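Local coordinates for protein quinone oxidoreductase 1 (Escherichia coli, PDB 1QOR) that catalyses the NADPH-dependent one-electron reduction of quinones to 1,4-benzosemiquinones, working as a homodimer of the zinc-containing alcohol dehydrogenase family, at residues Y129-K134 with L234-G239; V85-S90 with S97-I102. One frame throughout, in Å; residues are numbered along the deposited sequence.

Overall arrangement
Both contacts are buried, but they lie in different parts of the two-domain fold of the alcohol dehydrogenase family. Contact 1 packs helix 115-135 on a strand of the NADPH-binding Rossmann sheet, at the nicotinamide end of the cofactor, and holds Tyr130, Phe238 and Gly239 of the binding site. Contact 2 is packing within the GroES-like part. The centres of contacts 1 and 2 are about 25 Å apart. The nearest atoms of contacts 1 and 2 are about 8 Å apart, without touching. Helix 115-135 links them: it carries residues 129-134, and its Phe122 packs on Val86 and Ala88. The side chain of Ser90 is about 9 Å from that of Asp44, an NADPH-binding residue.

Contact 1. Residues Y129-K134 with L234-G239. With NDP (NADPH dihydro-nicotinamide-adenine-dinucleotide phosphate), chain D.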
loop_
_atom_site.group_PDB
_atom_site.type_symbol
_atom_site.label_atom_id
_atom_site.label_comp_id
_atom_site.label_asym_id
_atom_site.label_seq_id
_atom_site.Cartn_x
_atom_site.Cartn_y
_atom_site.Cartn_z
ATOM N N TYR A 129 15.699 -10.678 -4.916
ATOM C CA TYR A 129 15.958 -9.762 -5.996
ATOM C C TYR A 129 14.787 -8.789 -6.245
ATOM O O TYR A 129 15.008 -7.563 -6.305
ATOM C CB TYR A 129 16.302 -10.530 -7.282
ATOM C CG TYR A 129 16.401 -9.648 -8.514
ATOM C CD1 TYR A 129 17.526 -8.862 -8.748
ATOM C CD2 TYR A 129 15.352 -9.600 -9.447
ATOM C CE1 TYR A 129 17.621 -8.074 -9.855
ATOM C CE2 TYR A 129 15.434 -8.805 -10.583
ATOM C CZ TYR A 129 16.577 -8.064 -10.773
ATOM O OH TYR A 129 16.728 -7.383 -11.945
ATOM N N TYR A 130 13.554 -9.284 -6.427
ATOM C CA TYR A 130 12.487 -8.313 -6.723
ATOM C C TYR A 130 12.184 -7.445 -5.501
ATOM O O TYR A 130 11.927 -6.248 -5.623
ATOM C CB TYR A 130 11.213 -8.953 -7.328
ATOM C CG TYR A 130 10.232 -9.515 -6.317
ATOM C CD1 TYR A 130 9.428 -8.682 -5.539
ATOM C CD2 TYR A 130 10.082 -10.893 -6.168
ATOM C CE1 TYR A 130 8.482 -9.239 -4.623
ATOM C CE2 TYR A 130 9.167 -11.437 -5.273
ATOM C CZ TYR A 130 8.364 -10.618 -4.502
ATOM O OH TYR A 130 7.444 -11.213 -3.621
ATOM N N LEU A 131 12.237 -8.031 -4.319
ATOM C CA LEU A 131 12.015 -7.250 -3.112
ATOM C C LEU A 131 12.946 -6.023 -2.934
ATOM O O LEU A 131 12.471 -4.926 -2.685
ATOM C CB LEU A 131 12.166 -8.147 -1.897
ATOM C CG LEU A 131 11.029 -9.104 -1.554
ATOM C CD1 LEU A 131 11.410 -9.883 -0.298
ATOM C CD2 LEU A 131 9.741 -8.327 -1.332
ATOM N N LEU A 132 14.256 -6.198 -3.125
ATOM C CA LEU A 132 15.258 -5.133 -2.910
ATOM C C LEU A 132 15.554 -4.246 -4.105
ATOM O O LEU A 132 16.195 -3.173 -3.969
ATOM C CB LEU A 132 16.575 -5.762 -2.448
ATOM C CG LEU A 132 16.526 -6.647 -1.197
ATOM C CD1 LEU A 132 17.936 -6.999 -0.737
ATOM C CD2 LEU A 132 15.832 -5.911 -0.094
ATOM N N ARG A 133 15.161 -4.728 -5.283
ATOM C CA ARG A 133 15.404 -4.004 -6.502
ATOM C C ARG A 133 14.138 -3.522 -7.207
ATOM O O ARG A 133 14.199 -2.536 -7.908
ATOM C CB ARG A 133 16.216 -4.877 -7.461
ATOM C CG ARG A 133 17.428 -5.640 -6.805
ATOM C CD ARG A 133 18.668 -4.771 -6.767
ATOM N NE ARG A 133 18.502 -3.738 -5.771
ATOM C CZ ARG A 133 18.919 -2.474 -5.867
ATOM N NH1 ARG A 133 19.583 -2.044 -6.947
ATOM N NH2 ARG A 133 18.566 -1.626 -4.903
ATOM N N LYS A 134 12.991 -4.161 -7.009
ATOM C CA LYS A 134 11.784 -3.744 -7.729
ATOM C C LYS A 134 10.665 -3.190 -6.862
ATOM O O LYS A 134 10.108 -2.145 -7.160
ATOM C CB LYS A 134 11.204 -4.914 -8.533
ATOM C CG LYS A 134 12.167 -5.658 -9.436
ATOM C CD LYS A 134 12.788 -4.748 -10.448
ATOM C CE LYS A 134 13.280 -5.550 -11.671
ATOM N NZ LYS A 134 14.273 -4.753 -12.478
ATOM N N LEU A 234 6.924 2.598 3.427
ATOM C CA LEU A 234 6.335 1.441 2.770
ATOM C C LEU A 234 6.454 0.174 3.556
ATOM O O LEU A 234 7.562 -0.234 3.881
ATOM C CB LEU A 234 6.985 1.219 1.419
ATOM C CG LEU A 234 6.547 -0.039 0.648
ATOM C CD1 LEU A 234 5.086 0.023 0.084
ATOM C CD2 LEU A 234 7.545 -0.220 -0.496
ATOM N N MET A 235 5.318 -0.459 3.846
ATOM C CA MET A 235 5.281 -1.716 4.577
ATOM C C MET A 235 5.105 -2.839 3.542
ATOM O O MET A 235 4.116 -2.824 2.776
ATOM C CB MET A 235 4.128 -1.697 5.600
ATOM C CG MET A 235 3.730 -3.058 6.162
ATOM S SD MET A 235 5.027 -3.843 7.149
ATOM C CE MET A 235 4.169 -5.108 8.126
ATOM N N VAL A 236 6.097 -3.740 3.442
ATOM C CA VAL A 236 6.039 -4.875 2.523
ATOM C C VAL A 236 5.691 -6.154 3.278
ATOM O O VAL A 236 6.526 -6.719 3.997
ATOM C CB VAL A 236 7.360 -5.041 1.722
ATOM C CG1 VAL A 236 7.212 -6.163 0.627
ATOM C CG2 VAL A 236 7.742 -3.698 1.049
ATOM N N SER A 237 4.416 -6.551 3.230
ATOM C CA SER A 237 3.961 -7.776 3.898
ATOM C C SER A 237 4.101 -8.904 2.858
ATOM O O SER A 237 3.351 -8.948 1.877
ATOM C CB SER A 237 2.513 -7.607 4.309
ATOM O OG SER A 237 2.090 -8.723 5.073
ATOM N N PHE A 238 5.070 -9.808 3.034
ATOM C CA PHE A 238 5.301 -10.819 2.009
ATOM C C PHE A 238 5.359 -12.235 2.514
ATOM O O PHE A 238 5.849 -13.114 1.819
ATOM C CB PHE A 238 6.562 -10.447 1.178
ATOM C CG PHE A 238 7.890 -10.715 1.873
ATOM C CD1 PHE A 238 8.424 -9.794 2.764
ATOM C CD2 PHE A 238 8.616 -11.881 1.588
ATOM C CE1 PHE A 238 9.663 -10.007 3.370
ATOM C CE2 PHE A 238 9.854 -12.129 2.182
ATOM C CZ PHE A 238 10.390 -11.189 3.079
ATOM N N GLY A 239 4.861 -12.460 3.722
ATOM C CA GLY A 239 4.859 -13.796 4.287
ATOM C C GLY A 239 3.759 -13.901 5.341
ATOM O O GLY A 239 3.172 -12.895 5.730
HETATM P PA NDP D . 12.289 -19.399 6.777
HETATM O O1A NDP D . 13.390 -20.365 6.532
HETATM O O2A NDP D . 12.620 -17.952 6.857
HETATM O O5B NDP D . 11.434 -19.833 7.996
HETATM C C5B NDP D . 10.481 -19.001 8.603
HETATM C C4B NDP D . 11.131 -18.274 9.741
HETATM O O4B NDP D . 10.151 -17.297 10.064
HETATM C C3B NDP D . 11.365 -19.058 11.039
HETATM O O3B NDP D . 12.630 -19.767 10.958
HETATM C C2B NDP D . 11.180 -17.989 12.106
HETATM O O2B NDP D . 12.454 -17.432 12.400
HETATM C C1B NDP D . 10.194 -16.935 11.437
HETATM N N9A NDP D . 8.959 -17.026 12.232
HETATM C C8A NDP D . 8.427 -16.091 13.021
HETATM N N7A NDP D . 7.326 -16.570 13.613
HETATM C C5A NDP D . 7.215 -17.800 13.164
HETATM C C6A NDP D . 6.224 -18.700 13.536
HETATM N N6A NDP D . 5.259 -18.400 14.396
HETATM N N1A NDP D . 6.305 -19.909 12.978
HETATM C C2A NDP D . 7.287 -20.257 12.100
HETATM N N3A NDP D . 8.236 -19.384 11.755
HETATM C C4A NDP D . 8.215 -18.132 12.298
HETATM O O3 NDP D . 11.369 -19.592 5.495
HETATM P PN NDP D . 11.484 -19.251 3.956
HETATM O O1N NDP D . 12.809 -18.621 3.609
HETATM O O2N NDP D . 11.012 -20.449 3.165
HETATM O O5D NDP D . 10.303 -18.106 3.871
HETATM C C5D NDP D . 10.270 -16.913 4.642
HETATM C C4D NDP D . 8.966 -16.204 4.479
HETATM O O4D NDP D . 8.870 -15.626 3.158
HETATM C C3D NDP D . 7.752 -17.111 4.644
HETATM O O3D NDP D . 6.732 -16.434 5.384
HETATM C C2D NDP D . 7.336 -17.341 3.175
HETATM O O2D NDP D . 5.983 -17.708 3.068
HETATM C C1D NDP D . 7.579 -16.006 2.534
HETATM N N1N NDP D . 7.932 -15.897 1.092
HETATM C C2N NDP D . 7.273 -14.987 0.304
HETATM C C3N NDP D . 7.626 -14.896 -1.031
HETATM C C7N NDP D . 6.954 -13.876 -1.942
HETATM O O7N NDP D . 7.290 -13.756 -3.115
HETATM N N7N NDP D . 6.015 -13.156 -1.365
HETATM C C4N NDP D . 8.620 -15.688 -1.579
HETATM C C5N NDP D . 9.284 -16.610 -0.758
HETATM C C6N NDP D . 8.921 -16.708 0.575
HETATM P P2B NDP D . 12.783 -16.785 13.899
HETATM O O1X NDP D . 14.073 -16.086 13.721
HETATM O O2X NDP D . 11.669 -15.873 14.190
HETATM O O3X NDP D . 12.819 -17.968 14.780
#
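The nicotinamide end of the NADPH site is built here, where Leu131 of a helix packs on Phe238 and Val236 at the end of a Rossmann-fold strand. Leu131 divides its two methyl groups between these partners. CD1 lies over the centre of one face of the Phe238 ring, a CH-pi contact with 3.7 Å from Leu131 CD1 to the ring centroid and 14° off the normal. CD2 meets a methyl of the strand, with 3.9 Å between Leu131 CD2 and Val236 CG1. No hydrogen bond joins the two segments directly; the cofactor carboxamide appears to bridge them. Tyr130 OH donates to NDP O7N at 2.6 Å, and the amide oxygen lies at the edge of the tyrosine ring, in its plane. On the other side of the amide, NDP N7N donates to the backbone oxygen of Phe238. That bond measures 3.2 Å from NDP N7N to Phe238 O, but the place of this oxygen is less sure. If both bonds hold, they would probably limit rotation of the carboxamide. In Phe238, chi1 of 76° swings the ring toward Leu131, and chi2 of -84° turns a face to Leu131 CD1, with an edge toward NDP C2N. Gly239 follows, with 3.4 Å from Gly239 CA to NDP O3D. Around the contact, Tyr214 of strand 210-215 touches Val236 and Phe238 and bonds to Leu131 O. Tyr130 stacks on Tyr269, while strand 260-262 borders strand 233-237 on its other side.

Contact 2. Residues V85-S90 with S97-I102; sequences VVYAQS and SVHNII
Tyr87 and Ile101 form the centre of a small buried cluster in the GroES-like part of the protein. The isoleucine comes up under one face of the phenol ring, and the two side chains cross at about a right angle. Ile101 CD1 is 3.7 Å from the centroid of the Tyr87 ring, a CH-pi contact displaced toward the rim. Within this pair the shortest distance is 3.4 Å, from Ile101 CD1 to Tyr87 CE2. The second torsion of Ile101 (chi2 99°) is away from a staggered value and carries CD1 over the phenol face. Ser90 CB packs against Ile101 CG1 at 3.7 Å. His99 extends away from its backbone N (chi1 -167°), bringing its imidazole edge to Ser90. Ser90 OG lies in the imidazole plane, 3.3 Å from His99 NE2. His99 NE2 is hydrogen-bonded to Ala91 O. Tyr87 OH also meets His99 CB at 3.7 Å, and the Tyr87 hydroxyl is hydrogen-bonded to Asn35 ND2. A leucine in place of Tyr87 would probably leave Asn35 without this hydroxyl partner and open a gap above Ile101 CD1. The two strands here are not hydrogen-bonded neighbours. Strand 84-87 lies between strands 65-72 and 106-108, whereas strand 98-102 pairs with strand 30-35. The cluster thus joins separate parts of the curled sheet through side chains, with helix 115-135 packed against Val86 and Ala88.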
loop_
_atom_site.group_PDB
_atom_site.type_symbol
_atom_site.label_atom_id
_atom_site.label_comp_id
_atom_site.label_asym_id
_atom_site.label_seq_id
_atom_site.Cartn_x
_atom_site.Cartn_y
_atom_site.Cartn_z
ATOM N N VAL A 85 19.078 -27.752 -15.256
ATOM C CA VAL A 85 18.156 -26.624 -15.058
ATOM C C VAL A 85 17.635 -26.499 -13.632
ATOM O O VAL A 85 17.728 -27.449 -12.832
ATOM C CB VAL A 85 16.894 -26.752 -15.983
ATOM C CG1 VAL A 85 17.282 -26.844 -17.427
ATOM C CG2 VAL A 85 16.090 -27.967 -15.586
ATOM N N VAL A 86 17.120 -25.310 -13.314
ATOM C CA VAL A 86 16.478 -25.068 -12.030
ATOM C C VAL A 86 15.140 -24.412 -12.372
ATOM O O VAL A 86 15.019 -23.656 -13.352
ATOM C CB VAL A 86 17.097 -23.923 -11.129
ATOM C CG1 VAL A 86 17.288 -24.386 -9.699
ATOM C CG2 VAL A 86 18.224 -23.166 -11.766
ATOM N N TYR A 87 14.188 -24.554 -11.474
ATOM C CA TYR A 87 12.914 -23.889 -11.658
ATOM C C TYR A 87 12.334 -23.580 -10.280
ATOM O O TYR A 87 12.604 -24.307 -9.306
ATOM C CB TYR A 87 11.954 -24.731 -12.508
ATOM C CG TYR A 87 11.783 -26.136 -12.043
ATOM C CD1 TYR A 87 10.801 -26.477 -11.118
ATOM C CD2 TYR A 87 12.615 -27.141 -12.540
ATOM C CE1 TYR A 87 10.655 -27.800 -10.701
ATOM C CE2 TYR A 87 12.481 -28.451 -12.137
ATOM C CZ TYR A 87 11.502 -28.787 -11.220
ATOM O OH TYR A 87 11.406 -30.132 -10.845
ATOM N N ALA A 88 11.589 -22.473 -10.200
ATOM C CA ALA A 88 10.956 -22.021 -8.952
ATOM C C ALA A 88 9.423 -21.984 -9.036
ATOM O O ALA A 88 8.721 -21.927 -8.002
ATOM C CB ALA A 88 11.454 -20.623 -8.616
ATOM N N GLN A 89 8.904 -21.992 -10.264
ATOM C CA GLN A 89 7.460 -21.840 -10.473
ATOM C C GLN A 89 6.818 -22.944 -11.302
ATOM O O GLN A 89 6.195 -22.659 -12.305
ATOM C CB GLN A 89 7.220 -20.496 -11.188
ATOM C CG GLN A 89 7.761 -19.289 -10.452
ATOM C CD GLN A 89 8.107 -18.142 -11.394
ATOM O OE1 GLN A 89 9.049 -18.240 -12.224
ATOM N NE2 GLN A 89 7.339 -17.050 -11.294
ATOM N N SER A 90 6.987 -24.200 -10.931
ATOM C CA SER A 90 6.391 -25.238 -11.729
ATOM C C SER A 90 5.001 -25.464 -11.159
ATOM O O SER A 90 4.668 -24.934 -10.100
ATOM C CB SER A 90 7.195 -26.518 -11.563
ATOM O OG SER A 90 6.981 -27.049 -10.259
ATOM N N SER A 97 10.785 -37.184 -7.805
ATOM C CA SER A 97 12.029 -37.523 -8.467
ATOM C C SER A 97 12.012 -37.148 -9.946
ATOM O O SER A 97 13.057 -36.930 -10.530
ATOM C CB SER A 97 12.378 -39.000 -8.221
ATOM O OG SER A 97 11.374 -39.875 -8.702
ATOM N N VAL A 98 10.831 -36.976 -10.527
ATOM C CA VAL A 98 10.692 -36.599 -11.944
ATOM C C VAL A 98 9.475 -35.679 -12.006
ATOM O O VAL A 98 8.400 -36.025 -11.480
ATOM C CB VAL A 98 10.349 -37.834 -12.859
ATOM C CG1 VAL A 98 10.405 -37.461 -14.341
ATOM C CG2 VAL A 98 11.270 -39.015 -12.540
ATOM N N HIS A 99 9.604 -34.539 -12.677
ATOM C CA HIS A 99 8.495 -33.605 -12.754
ATOM C C HIS A 99 8.455 -32.963 -14.136
ATOM O O HIS A 99 9.490 -32.810 -14.785
ATOM C CB HIS A 99 8.645 -32.545 -11.630
ATOM C CG HIS A 99 7.414 -31.697 -11.403
ATOM N ND1 HIS A 99 6.133 -32.212 -11.405
ATOM C CD2 HIS A 99 7.282 -30.372 -11.139
ATOM C CE1 HIS A 99 5.268 -31.244 -11.151
ATOM N NE2 HIS A 99 5.940 -30.117 -10.985
ATOM N N ASN A 100 7.267 -32.684 -14.652
ATOM C CA ASN A 100 7.203 -32.018 -15.958
ATOM C C ASN A 100 6.971 -30.534 -15.666
ATOM O O ASN A 100 6.223 -30.200 -14.755
ATOM C CB ASN A 100 6.102 -32.608 -16.866
ATOM C CG ASN A 100 6.362 -34.056 -17.229
ATOM O OD1 ASN A 100 7.466 -34.432 -17.591
ATOM N ND2 ASN A 100 5.344 -34.878 -17.117
ATOM N N ILE A 101 7.622 -29.653 -16.420
ATOM C CA ILE A 101 7.531 -28.230 -16.172
ATOM C C ILE A 101 7.440 -27.449 -17.480
ATOM O O ILE A 101 8.080 -27.812 -18.468
ATOM C CB ILE A 101 8.854 -27.712 -15.406
ATOM C CG1 ILE A 101 9.073 -28.455 -14.101
ATOM C CG2 ILE A 101 8.787 -26.205 -15.119
ATOM C CD1 ILE A 101 10.079 -29.559 -14.233
ATOM N N ILE A 102 6.657 -26.368 -17.472
ATOM C CA ILE A 102 6.553 -25.491 -18.636
ATOM C C ILE A 102 7.979 -24.959 -18.797
ATOM O O ILE A 102 8.539 -24.386 -17.866
ATOM C CB ILE A 102 5.568 -24.292 -18.399
ATOM C CG1 ILE A 102 4.121 -24.713 -18.668
ATOM C CG2 ILE A 102 5.868 -23.142 -19.338
ATOM C CD1 ILE A 102 3.657 -25.916 -17.866
#